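Local structure of glutathione reductase (Bartonella henselae, 3O0H) at residues V215-L220 / K245-I250; S193-G198 / Q273-D278; E418-V423 / L447-F452; V388-T393 / F410-V415. The protein probably catalyses the NADPH-dependent reduction of glutathione disulfide to glutathione, using a bound FAD and a redox-active disulfide. One frame throughout, in Å; residues are numbered along the deposited sequence.

Interaction 1: V215-L220 / K245-I250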
loop_
_atom_site.group_PDB
_atom_site.type_symbol
_atom_site.label_atom_id
_atom_site.label_comp_id
_atom_site.label_asym_id
_atom_site.label_seq_id
_atom_site.Cartn_x
_atom_site.Cartn_y
_atom_site.Cartn_z
ATOM N N VAL B 215 25.963 4.619 -8.995
ATOM C CA VAL B 215 26.770 5.831 -8.948
ATOM C C VAL B 215 27.325 6.035 -7.548
ATOM O O VAL B 215 26.601 5.917 -6.564
ATOM C CB VAL B 215 25.918 7.057 -9.340
ATOM C CG1 VAL B 215 26.727 8.308 -9.363
ATOM C CG2 VAL B 215 25.197 6.812 -10.677
ATOM N N LYS B 216 28.623 6.316 -7.437
ATOM C CA LYS B 216 29.177 6.688 -6.147
ATOM C C LYS B 216 28.656 8.048 -5.727
ATOM O O LYS B 216 28.952 9.070 -6.368
ATOM C CB LYS B 216 30.713 6.651 -6.161
ATOM C CG LYS B 216 31.379 7.067 -4.817
ATOM C CD LYS B 216 31.198 6.051 -3.680
ATOM C CE LYS B 216 31.392 6.723 -2.261
ATOM N NZ LYS B 216 30.140 7.408 -1.684
ATOM N N THR B 217 27.913 8.083 -4.624
ATOM C CA THR B 217 27.051 9.231 -4.314
ATOM C C THR B 217 27.464 9.858 -2.993
ATOM O O THR B 217 27.654 9.156 -1.994
ATOM C CB THR B 217 25.578 8.807 -4.277
ATOM O OG1 THR B 217 25.218 8.234 -5.548
ATOM C CG2 THR B 217 24.625 10.006 -3.924
ATOM N N THR B 218 27.637 11.171 -3.002
ATOM C CA THR B 218 27.866 11.955 -1.783
ATOM C C THR B 218 26.770 13.019 -1.639
ATOM O O THR B 218 26.451 13.735 -2.597
ATOM C CB THR B 218 29.194 12.653 -1.801
ATOM O OG1 THR B 218 30.249 11.684 -1.985
ATOM C CG2 THR B 218 29.479 13.367 -0.415
ATOM N N LEU B 219 26.159 13.083 -0.461
ATOM C CA LEU B 219 25.134 14.104 -0.199
ATOM C C LEU B 219 25.703 15.085 0.844
ATOM O O LEU B 219 26.255 14.658 1.862
ATOM C CB LEU B 219 23.833 13.453 0.272
ATOM C CG LEU B 219 22.654 14.419 0.427
ATOM C CD1 LEU B 219 21.281 13.751 0.259
ATOM C CD2 LEU B 219 22.742 15.079 1.792
ATOM N N LEU B 220 25.592 16.389 0.573
ATOM C CA LEU B 220 26.046 17.421 1.480
ATOM C C LEU B 220 24.809 18.065 2.069
ATOM O O LEU B 220 23.814 18.345 1.359
ATOM C CB LEU B 220 26.923 18.466 0.782
ATOM C CG LEU B 220 28.045 17.929 -0.128
ATOM C CD1 LEU B 220 28.792 19.022 -0.923
ATOM C CD2 LEU B 220 28.993 17.106 0.696
ATOM N N LYS B 245 24.282 1.558 3.289
ATOM C CA LYS B 245 24.380 0.986 1.941
ATOM C C LYS B 245 25.460 1.604 1.080
ATOM O O LYS B 245 25.722 1.077 -0.007
ATOM C CB LYS B 245 23.049 1.005 1.196
ATOM C CG LYS B 245 22.498 2.364 0.860
ATOM C CD LYS B 245 21.149 2.148 0.104
ATOM C CE LYS B 245 20.261 3.364 0.194
ATOM N NZ LYS B 245 18.926 3.177 -0.447
ATOM N N GLY B 246 26.089 2.689 1.553
ATOM C CA GLY B 246 27.276 3.210 0.869
ATOM C C GLY B 246 27.206 4.649 0.351
ATOM O O GLY B 246 28.115 5.103 -0.365
ATOM N N ILE B 247 26.153 5.369 0.700
ATOM C CA ILE B 247 26.048 6.791 0.365
ATOM C C ILE B 247 26.804 7.551 1.471
ATOM O O ILE B 247 26.657 7.260 2.658
ATOM C CB ILE B 247 24.573 7.243 0.291
ATOM C CG1 ILE B 247 23.818 6.476 -0.787
ATOM C CG2 ILE B 247 24.451 8.772 0.012
ATOM C CD1 ILE B 247 22.334 6.844 -0.861
ATOM N N SER B 248 27.645 8.478 1.059
ATOM C CA SER B 248 28.358 9.346 1.968
ATOM C C SER B 248 27.507 10.555 2.242
ATOM O O SER B 248 27.068 11.200 1.326
ATOM C CB SER B 248 29.653 9.822 1.319
ATOM O OG SER B 248 30.543 8.751 1.232
ATOM N N ILE B 249 27.269 10.844 3.513
ATOM C CA ILE B 249 26.541 12.017 3.905
ATOM C C ILE B 249 27.451 12.856 4.779
ATOM O O ILE B 249 27.947 12.413 5.826
ATOM C CB ILE B 249 25.235 11.676 4.644
ATOM C CG1 ILE B 249 24.360 10.722 3.821
ATOM C CG2 ILE B 249 24.517 12.970 4.973
ATOM C CD1 ILE B 249 22.918 10.393 4.516
ATOM N N ILE B 250 27.711 14.057 4.307
ATOM C CA ILE B 250 28.530 14.980 4.989
ATOM C C ILE B 250 27.641 16.083 5.549
ATOM O O ILE B 250 26.982 16.804 4.787
ATOM C CB ILE B 250 29.599 15.602 4.065
ATOM C CG1 ILE B 250 30.439 14.512 3.392
ATOM C CG2 ILE B 250 30.567 16.484 4.885
ATOM C CD1 ILE B 250 31.561 15.059 2.573
HETATM O O HOH W 1 27.282 5.581 -3.297
#
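Leu220 lays its CD2 methyl against the flank of Ile250, 3.7 Å from Ile250 CB, the two side chains running side by side in the same direction from neighbouring parallel strands. On that face Ile250 CD1 also meets Thr218 CG2 at 4.0 Å; the branched carbons of threonine and isoleucine suit extended backbone and give each strand a broad flank. Leu219 and Ile249 occupy the other face, more loosely joined. Between the two faces runs a parallel ladder: Ser248 N donates to Thr217 O, Leu219 N to Ser248 O at 2.8 Å, and Ile250 N to Leu219 O at 2.9 Å, the last two nearly straight.

Where the strands begin, Lys216 takes over. Its CG lies anti to the backbone N (chi1 179°), and bends at chi2 and chi4 fold the chain back until NZ makes a weak bond to Gly246 O. A water accepts from Thr217 N and donates to Gly246 O, linking strand 216-220 to the turn that leads into 248-250. Gly246 has positive phi and closes helix 232-245 in a Schellman motif, a turn that glycine adopts without strain.

The pair belongs to a beta-alpha-beta unit of a Rossmann-type domain. Strand 248-250 is outermost in its four-stranded parallel sheet, strand 193-197 flanks 216-220 on its other side, and helices 201-212 and 232-245 cover the face bearing Thr217, Ile247 and Ile249.

Interaction 2: S193-G198 / Q273-D278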
loop_
_atom_site.group_PDB
_atom_site.type_symbol
_atom_site.label_atom_id
_atom_site.label_comp_id
_atom_site.label_asym_id
_atom_site.label_seq_id
_atom_site.Cartn_x
_atom_site.Cartn_y
_atom_site.Cartn_z
ATOM N N SER B 193 30.370 9.233 -10.544
ATOM C CA SER B 193 30.181 9.767 -9.204
ATOM C C SER B 193 29.328 11.043 -9.259
ATOM O O SER B 193 29.297 11.716 -10.283
ATOM C CB SER B 193 31.539 10.080 -8.559
ATOM O OG SER B 193 32.297 10.946 -9.375
ATOM N N ILE B 194 28.642 11.365 -8.172
ATOM C CA ILE B 194 27.829 12.590 -8.121
ATOM C C ILE B 194 27.829 13.154 -6.715
ATOM O O ILE B 194 27.803 12.371 -5.733
ATOM C CB ILE B 194 26.398 12.349 -8.586
ATOM C CG1 ILE B 194 25.653 13.659 -8.872
ATOM C CG2 ILE B 194 25.574 11.468 -7.569
ATOM C CD1 ILE B 194 24.364 13.422 -9.650
ATOM N N VAL B 195 27.889 14.492 -6.635
ATOM C CA VAL B 195 27.691 15.209 -5.373
ATOM C C VAL B 195 26.313 15.886 -5.434
ATOM O O VAL B 195 25.996 16.551 -6.427
ATOM C CB VAL B 195 28.781 16.254 -5.108
ATOM C CG1 VAL B 195 28.408 17.118 -3.893
ATOM C CG2 VAL B 195 30.150 15.594 -4.908
ATOM N N ILE B 196 25.491 15.662 -4.408
ATOM C CA ILE B 196 24.127 16.275 -4.313
ATOM C C ILE B 196 24.241 17.278 -3.184
ATOM O O ILE B 196 24.564 16.871 -2.058
ATOM C CB ILE B 196 23.041 15.277 -3.884
ATOM C CG1 ILE B 196 22.995 13.980 -4.720
ATOM C CG2 ILE B 196 21.615 15.970 -3.799
ATOM C CD1 ILE B 196 22.871 14.198 -6.136
ATOM N N VAL B 197 23.965 18.562 -3.460
ATOM C CA VAL B 197 23.994 19.592 -2.434
ATOM C C VAL B 197 22.574 19.897 -1.928
ATOM O O VAL B 197 21.791 20.572 -2.614
ATOM C CB VAL B 197 24.628 20.911 -2.954
ATOM C CG1 VAL B 197 24.795 21.927 -1.793
ATOM C CG2 VAL B 197 25.967 20.617 -3.693
ATOM N N GLY B 198 22.262 19.412 -0.730
ATOM C CA GLY B 198 20.966 19.667 -0.105
ATOM C C GLY B 198 20.345 18.381 0.396
ATOM O O GLY B 198 20.326 17.399 -0.306
ATOM N N GLN B 273 37.469 20.648 3.337
ATOM C CA GLN B 273 37.308 19.351 2.713
ATOM C C GLN B 273 36.953 19.585 1.238
ATOM O O GLN B 273 36.305 20.576 0.902
ATOM C CB GLN B 273 36.231 18.526 3.431
ATOM N N THR B 274 37.404 18.693 0.360
ATOM C CA THR B 274 37.070 18.762 -1.068
ATOM C C THR B 274 36.495 17.409 -1.502
ATOM O O THR B 274 36.914 16.360 -0.976
ATOM C CB THR B 274 38.300 19.056 -1.903
ATOM O OG1 THR B 274 39.271 18.054 -1.619
ATOM C CG2 THR B 274 38.896 20.427 -1.582
ATOM N N ILE B 275 35.532 17.431 -2.423
ATOM C CA ILE B 275 34.966 16.212 -3.028
ATOM C C ILE B 275 34.962 16.369 -4.544
ATOM O O ILE B 275 34.369 17.322 -5.052
ATOM C CB ILE B 275 33.496 15.977 -2.624
ATOM C CG1 ILE B 275 33.209 16.423 -1.173
ATOM C CG2 ILE B 275 33.101 14.515 -2.942
ATOM C CD1 ILE B 275 33.832 15.565 -0.167
ATOM N N CYS B 276 35.624 15.450 -5.254
ATOM C CA CYS B 276 35.696 15.499 -6.715
ATOM C C CYS B 276 34.734 14.483 -7.312
ATOM O O CYS B 276 34.827 13.285 -7.031
ATOM C CB CYS B 276 37.139 15.316 -7.247
ATOM S SG CYS B 276 37.406 16.317 -8.769
ATOM N N ALA B 277 33.778 14.974 -8.108
ATOM C CA ALA B 277 32.698 14.147 -8.647
ATOM C C ALA B 277 32.488 14.465 -10.092
ATOM O O ALA B 277 32.740 15.583 -10.507
ATOM C CB ALA B 277 31.384 14.403 -7.858
ATOM N N ASP B 278 31.998 13.500 -10.865
ATOM C CA ASP B 278 31.707 13.722 -12.275
ATOM C C ASP B 278 30.644 14.811 -12.510
ATOM O O ASP B 278 30.741 15.586 -13.447
ATOM C CB ASP B 278 31.237 12.429 -12.938
ATOM C CG ASP B 278 32.373 11.490 -13.316
ATOM O OD1 ASP B 278 33.605 11.816 -13.135
ATOM O OD2 ASP B 278 32.010 10.415 -13.874
HETATM O O HOH W 2 34.121 10.172 -11.030
#
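In the Rossmann-type domain that carries the second GxGxxG pattern, probably the NADPH-binding one, strand 193-197 of the parallel sheet is approached by strand 274-277 of a small antiparallel sheet. The two strands are not paired by a ladder: their axes come no closer than 6.2 Å and run at 129°, so side chains make most of the contact. Val195 CG2 is the meeting point. It presses on Ala277 CB at 3.4 Å, tighter than usual carbon contact, and touches Ile275 CG2 at 3.7 Å. A methyl side chain suits position 277, where the backbones come close, while at 275 the CG2 branch turns to the valine and the end of the isoleucine leads away.

At the end of the contact Ser193 turns its OG between its own backbone N and carbonyl carbon (chi1 55°), where it accepts from Asp278 N at 3.0 Å. The same OG lies 2.6 Å from a water that donates weakly to Asp278 OD1. Asp278 OD2 takes the backbone N of Lys192, so the carboxylate ties down the entry to the strand.

Cys276 points away from Val195 and forms a disulfide with Cys264 of strand 264-269. Past Asp278 the chain enters strand 279-282, which pairs with 193-197, while strand 216-220 flanks the latter on its other side.

Interaction 3: E418-V423 / L447-F452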
loop_
_atom_site.group_PDB
_atom_site.type_symbol
_atom_site.label_atom_id
_atom_site.label_comp_id
_atom_site.label_asym_id
_atom_site.label_seq_id
_atom_site.Cartn_x
_atom_site.Cartn_y
_atom_site.Cartn_z
ATOM N N GLU B 418 -5.666 12.520 25.907
ATOM C CA GLU B 418 -6.917 12.977 26.497
ATOM C C GLU B 418 -8.078 12.728 25.566
ATOM O O GLU B 418 -9.086 12.263 26.012
ATOM C CB GLU B 418 -6.878 14.458 26.845
ATOM C CG GLU B 418 -5.925 14.769 27.982
ATOM C CD GLU B 418 -5.707 16.275 28.166
ATOM O OE1 GLU B 418 -5.375 16.984 27.165
ATOM O OE2 GLU B 418 -5.824 16.725 29.325
ATOM N N SER B 419 -7.947 13.066 24.286
ATOM C CA SER B 419 -9.049 12.848 23.319
ATOM C C SER B 419 -9.009 11.435 22.691
ATOM O O SER B 419 -10.000 10.988 22.120
ATOM C CB SER B 419 -8.977 13.859 22.183
ATOM O OG SER B 419 -7.826 13.550 21.396
ATOM N N ARG B 420 -7.878 10.752 22.814
ATOM C CA ARG B 420 -7.597 9.481 22.103
ATOM C C ARG B 420 -7.463 9.654 20.565
ATOM O O ARG B 420 -7.239 8.679 19.852
ATOM C CB ARG B 420 -8.606 8.371 22.478
ATOM C CG ARG B 420 -8.428 7.815 23.946
ATOM C CD ARG B 420 -7.188 6.899 24.078
ATOM N NE ARG B 420 -7.333 5.542 23.489
ATOM C CZ ARG B 420 -6.328 4.669 23.304
ATOM N NH1 ARG B 420 -5.079 4.993 23.642
ATOM N NH2 ARG B 420 -6.564 3.447 22.798
ATOM N N ILE B 421 -7.524 10.886 20.056
ATOM C CA ILE B 421 -7.381 11.110 18.608
ATOM C C ILE B 421 -5.926 10.820 18.144
ATOM O O ILE B 421 -4.950 11.242 18.792
ATOM C CB ILE B 421 -7.819 12.527 18.200
ATOM C CG1 ILE B 421 -9.322 12.744 18.483
ATOM C CG2 ILE B 421 -7.573 12.729 16.726
ATOM C CD1 ILE B 421 -9.815 14.201 18.347
ATOM N N VAL B 422 -5.791 10.108 17.028
ATOM C CA VAL B 422 -4.472 9.917 16.391
ATOM C C VAL B 422 -4.187 11.229 15.672
ATOM O O VAL B 422 -4.912 11.619 14.739
ATOM C CB VAL B 422 -4.445 8.795 15.397
ATOM C CG1 VAL B 422 -3.010 8.619 14.857
ATOM C CG2 VAL B 422 -4.987 7.522 16.022
ATOM N N VAL B 423 -3.163 11.925 16.162
ATOM C CA VAL B 423 -2.781 13.237 15.669
ATOM C C VAL B 423 -1.571 13.255 14.760
ATOM O O VAL B 423 -1.259 14.296 14.170
ATOM C CB VAL B 423 -2.516 14.209 16.824
ATOM C CG1 VAL B 423 -3.817 14.373 17.682
ATOM C CG2 VAL B 423 -1.322 13.768 17.679
ATOM N N LEU B 447 -10.241 9.965 13.684
ATOM C CA LEU B 447 -10.549 8.696 14.315
ATOM C C LEU B 447 -9.631 8.484 15.507
ATOM O O LEU B 447 -8.442 8.859 15.488
ATOM C CB LEU B 447 -10.396 7.557 13.322
ATOM C CG LEU B 447 -11.434 7.508 12.195
ATOM C CD1 LEU B 447 -11.218 6.217 11.363
ATOM C CD2 LEU B 447 -12.894 7.537 12.712
ATOM N N THR B 448 -10.173 7.822 16.513
ATOM C CA THR B 448 -9.448 7.598 17.743
ATOM C C THR B 448 -8.663 6.296 17.615
ATOM O O THR B 448 -8.942 5.441 16.750
ATOM C CB THR B 448 -10.375 7.534 18.954
ATOM O OG1 THR B 448 -11.357 6.505 18.755
ATOM C CG2 THR B 448 -11.098 8.880 19.176
ATOM N N LYS B 449 -7.659 6.175 18.470
ATOM C CA LYS B 449 -6.805 5.021 18.484
ATOM C C LYS B 449 -7.621 3.737 18.728
ATOM O O LYS B 449 -7.291 2.667 18.191
ATOM C CB LYS B 449 -5.749 5.208 19.570
ATOM C CG LYS B 449 -4.774 4.031 19.718
ATOM C CD LYS B 449 -4.124 3.606 18.374
ATOM C CE LYS B 449 -2.917 2.632 18.649
ATOM N NZ LYS B 449 -3.279 1.481 19.520
ATOM N N ASP B 450 -8.707 3.857 19.504
ATOM C CA ASP B 450 -9.623 2.756 19.749
ATOM C C ASP B 450 -10.240 2.168 18.485
ATOM O O ASP B 450 -10.494 0.979 18.424
ATOM C CB ASP B 450 -10.719 3.199 20.730
ATOM C CG ASP B 450 -10.134 3.599 22.042
ATOM O OD1 ASP B 450 -9.755 2.668 22.775
ATOM O OD2 ASP B 450 -9.971 4.831 22.293
ATOM N N ILE B 451 -10.480 2.986 17.482
ATOM C CA ILE B 451 -11.079 2.512 16.239
ATOM C C ILE B 451 -10.036 1.747 15.423
ATOM O O ILE B 451 -10.368 0.738 14.781
ATOM C CB ILE B 451 -11.608 3.660 15.366
ATOM C CG1 ILE B 451 -12.757 4.428 16.063
ATOM C CG2 ILE B 451 -12.020 3.136 13.943
ATOM C CD1 ILE B 451 -13.898 3.616 16.577
ATOM N N PHE B 452 -8.788 2.223 15.431
ATOM C CA PHE B 452 -7.690 1.467 14.832
ATOM C C PHE B 452 -7.640 0.069 15.442
ATOM O O PHE B 452 -7.546 -0.941 14.722
ATOM C CB PHE B 452 -6.329 2.165 15.050
ATOM C CG PHE B 452 -6.047 3.318 14.103
ATOM C CD1 PHE B 452 -6.755 4.509 14.171
ATOM C CD2 PHE B 452 -5.019 3.231 13.177
ATOM C CE1 PHE B 452 -6.481 5.589 13.317
ATOM C CE2 PHE B 452 -4.745 4.315 12.290
ATOM C CZ PHE B 452 -5.478 5.490 12.366
HETATM O O HOH W 3 -4.526 1.459 22.022
HETATM O O HOH W 4 -7.232 10.644 13.745
#
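Arg420 and Asp450 cross at about a right angle, their guanidinium and carboxylate planes turned 58° apart. In a salt bridge, Arg420 NE donates to Asp450 OD2 at 3.0 Å, nearly within the guanidinium plane but from above the carboxylate plane; NH2 adds a weak bond to OD1. Bends at chi2 and chi3 (-74° and -75°) curl the arginine over the start of the helix, and Lys449 CB lies over the centre of one guanidinium face. The lysine's aliphatic part thus packs on the flat cation, while its NZ turns off to Asp453 and Met469 O; a water accepts from both Arg420 NH2 and Lys449 NZ. Arg420 NH1 bridges to Glu389.

The backbones join beside these groups. Lys449 N donates to Arg420 O at 2.9 Å, and Val422 N donates weakly to Leu447 O. Ser419 OG accepts from Ile421 N in an ST turn, which shapes the bend before the strand. Inside, Val422 CG2 reaches Phe452 CE1 at 3.6 Å, an apolar pair suited to the buried side.

The contact fastens the start of strand 422-428 to helix 449-454 in the dimerisation domain. Helix 432-444 packs on Val422 and Phe452, strand 409-416 lies alongside, and Leu447 meets Leu447 of the second subunit.

Interaction 4: V388-T393 / F410-V415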
loop_
_atom_site.group_PDB
_atom_site.type_symbol
_atom_site.label_atom_id
_atom_site.label_comp_id
_atom_site.label_asym_id
_atom_site.label_seq_id
_atom_site.Cartn_x
_atom_site.Cartn_y
_atom_site.Cartn_z
ATOM N N VAL B 388 0.656 12.580 25.490
ATOM C CA VAL B 388 0.909 12.010 24.170
ATOM C C VAL B 388 1.356 10.564 24.347
ATOM O O VAL B 388 2.301 10.265 25.087
ATOM C CB VAL B 388 1.979 12.818 23.425
ATOM C CG1 VAL B 388 2.418 12.099 22.101
ATOM C CG2 VAL B 388 1.462 14.275 23.198
ATOM N N GLU B 389 0.610 9.672 23.714
ATOM C CA GLU B 389 0.883 8.254 23.716
ATOM C C GLU B 389 1.540 7.949 22.358
ATOM O O GLU B 389 1.079 8.408 21.316
ATOM C CB GLU B 389 -0.421 7.476 23.858
ATOM C CG GLU B 389 -1.117 7.603 25.232
ATOM C CD GLU B 389 -2.501 6.967 25.242
ATOM O OE1 GLU B 389 -3.016 6.595 24.166
ATOM O OE2 GLU B 389 -3.081 6.870 26.301
ATOM N N ILE B 390 2.632 7.194 22.399
ATOM C CA ILE B 390 3.387 6.822 21.198
ATOM C C ILE B 390 3.294 5.309 20.977
ATOM O O ILE B 390 3.632 4.509 21.869
ATOM C CB ILE B 390 4.853 7.197 21.343
ATOM C CG1 ILE B 390 5.025 8.703 21.566
ATOM C CG2 ILE B 390 5.639 6.710 20.108
ATOM C CD1 ILE B 390 4.578 9.541 20.388
ATOM N N TYR B 391 2.870 4.920 19.785
ATOM C CA TYR B 391 2.787 3.533 19.409
ATOM C C TYR B 391 3.752 3.373 18.246
ATOM O O TYR B 391 3.512 3.915 17.165
ATOM C CB TYR B 391 1.368 3.130 18.999
ATOM C CG TYR B 391 0.361 3.321 20.136
ATOM C CD1 TYR B 391 -0.097 2.241 20.884
ATOM C CD2 TYR B 391 -0.161 4.591 20.419
ATOM C CE1 TYR B 391 -1.035 2.417 21.928
ATOM C CE2 TYR B 391 -1.106 4.786 21.467
ATOM C CZ TYR B 391 -1.533 3.699 22.208
ATOM O OH TYR B 391 -2.442 3.878 23.209
ATOM N N ARG B 392 4.855 2.688 18.526
ATOM C CA ARG B 392 6.018 2.609 17.640
ATOM C C ARG B 392 6.410 1.169 17.390
ATOM O O ARG B 392 6.533 0.366 18.333
ATOM C CB ARG B 392 7.175 3.331 18.310
ATOM C CG ARG B 392 8.429 3.526 17.459
ATOM C CD ARG B 392 9.498 4.282 18.253
ATOM N NE ARG B 392 10.686 4.599 17.456
ATOM C CZ ARG B 392 11.659 3.733 17.162
ATOM N NH1 ARG B 392 11.603 2.476 17.586
ATOM N NH2 ARG B 392 12.708 4.123 16.440
ATOM N N THR B 393 6.646 0.836 16.121
ATOM C CA THR B 393 7.138 -0.495 15.791
ATOM C C THR B 393 8.105 -0.448 14.637
ATOM O O THR B 393 7.862 0.247 13.670
ATOM C CB THR B 393 5.987 -1.519 15.486
ATOM O OG1 THR B 393 6.568 -2.823 15.325
ATOM C CG2 THR B 393 5.188 -1.146 14.234
ATOM N N PHE B 410 9.037 0.662 9.472
ATOM C CA PHE B 410 8.835 1.477 10.666
ATOM C C PHE B 410 7.448 2.114 10.620
ATOM O O PHE B 410 7.075 2.692 9.606
ATOM C CB PHE B 410 9.898 2.547 10.694
ATOM C CG PHE B 410 9.603 3.624 11.654
ATOM C CD1 PHE B 410 9.890 3.447 13.003
ATOM C CD2 PHE B 410 8.992 4.808 11.226
ATOM C CE1 PHE B 410 9.610 4.412 13.918
ATOM C CE2 PHE B 410 8.711 5.826 12.152
ATOM C CZ PHE B 410 9.004 5.612 13.495
ATOM N N MET B 411 6.666 1.994 11.684
ATOM C CA MET B 411 5.345 2.640 11.746
ATOM C C MET B 411 5.204 3.270 13.130
ATOM O O MET B 411 5.540 2.638 14.159
ATOM C CB MET B 411 4.213 1.639 11.542
ATOM C CG MET B 411 4.131 1.061 10.132
ATOM S SD MET B 411 3.017 -0.395 9.990
ATOM C CE MET B 411 3.002 -0.637 8.214
ATOM N N LYS B 412 4.736 4.508 13.177
ATOM C CA LYS B 412 4.540 5.151 14.473
ATOM C C LYS B 412 3.237 5.949 14.472
ATOM O O LYS B 412 2.965 6.692 13.553
ATOM C CB LYS B 412 5.748 6.002 14.826
ATOM C CG LYS B 412 5.628 6.706 16.148
ATOM C CD LYS B 412 6.933 7.313 16.617
ATOM C CE LYS B 412 7.236 8.629 15.933
ATOM N NZ LYS B 412 8.571 9.219 16.258
ATOM N N LEU B 413 2.392 5.735 15.481
ATOM C CA LEU B 413 1.207 6.567 15.656
ATOM C C LEU B 413 1.400 7.456 16.884
ATOM O O LEU B 413 1.877 7.029 17.907
ATOM C CB LEU B 413 -0.014 5.687 15.788
ATOM C CG LEU B 413 -0.343 4.769 14.617
ATOM C CD1 LEU B 413 -1.523 3.860 14.941
ATOM C CD2 LEU B 413 -0.592 5.583 13.374
ATOM N N VAL B 414 1.026 8.719 16.747
ATOM C CA VAL B 414 1.212 9.702 17.768
ATOM C C VAL B 414 -0.202 10.063 18.222
ATOM O O VAL B 414 -1.044 10.477 17.431
ATOM C CB VAL B 414 1.950 10.918 17.257
ATOM C CG1 VAL B 414 2.059 11.945 18.395
ATOM C CG2 VAL B 414 3.359 10.571 16.739
ATOM N N VAL B 415 -0.468 9.891 19.494
ATOM C CA VAL B 415 -1.869 9.937 19.963
ATOM C C VAL B 415 -2.044 10.983 21.074
ATOM O O VAL B 415 -1.208 11.077 21.962
ATOM C CB VAL B 415 -2.312 8.507 20.388
ATOM C CG1 VAL B 415 -3.713 8.517 21.019
ATOM C CG2 VAL B 415 -2.242 7.553 19.157
#
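Strands 387-395 and 409-416 pair as antiparallel neighbours in the central sheet of the dimerisation domain. Their backbone bonds come in reciprocal couples at three hydrogen-bonded pairs: Glu389 with Val415, Tyr391 with Leu413, and Thr393 with Met411. The middle couple has Leu413 N on Tyr391 O at 2.7 Å and Tyr391 N on Leu413 O at 3.0 Å, the latter close to straight at 174°. Between these rungs, CA-H groups lean on carbonyls, as where Lys412 CA lies 3.1 Å from Tyr391 O.

Apolar contacts fill both faces. Beta-branched residues, well suited to strands, line one of them: Val388 CG1 meets Val414 CG1 at 3.7 Å, and Ile390 CD1 rests against the methyls of Val414 while its CG2 touches Lys412 CD, so the lysine contributes its aliphatic chain. On the other face Val415 CG2 sits beside the Tyr391 ring, 3.8 Å from CE2, and Thr393 CG2 lies alongside Met411 CB.

Polar ends are largely held from outside the pair. Arg420, the partner of Glu389, also reaches Tyr391 OH through NH1, and Lys449 makes a cation-pi contact with the tyrosine ring. Lys412 NZ is gripped by Glu378, Asp231 and Asp233, acids that probably stabilise its charge in a buried place; Asp233 also binds Arg392 NE.

A cation meets a ring where Arg392, extended from CG to NE, crosses Phe410. The ring turns its edge to one guanidinium face, the planes 65° apart, and Phe410 CE1 lies over that face, offset toward its rim, 3.7 Å from Arg392 NE.

In the fold
Following the chain from the N terminus, 193-198 opens interaction 2, which closes only at 273-278. Inside that long loop, interaction 1 opens and closes, so it is nested. The two touch, because strands 193-197 and 216-220 are neighbours in one parallel sheet. After 278 the chain adds strand 279-282 to this sheet, returns to the sheet of strand 27-32 with strand 321-323, and then enters the dimerisation domain. There interaction 4 closes the 388-415 loop before interaction 3 opens at 418; these are in series. They also touch, through neighbouring strands of the antiparallel sheet. The pairs remain separate: interactions 1 and 4 have nearest atoms about 14 Å apart.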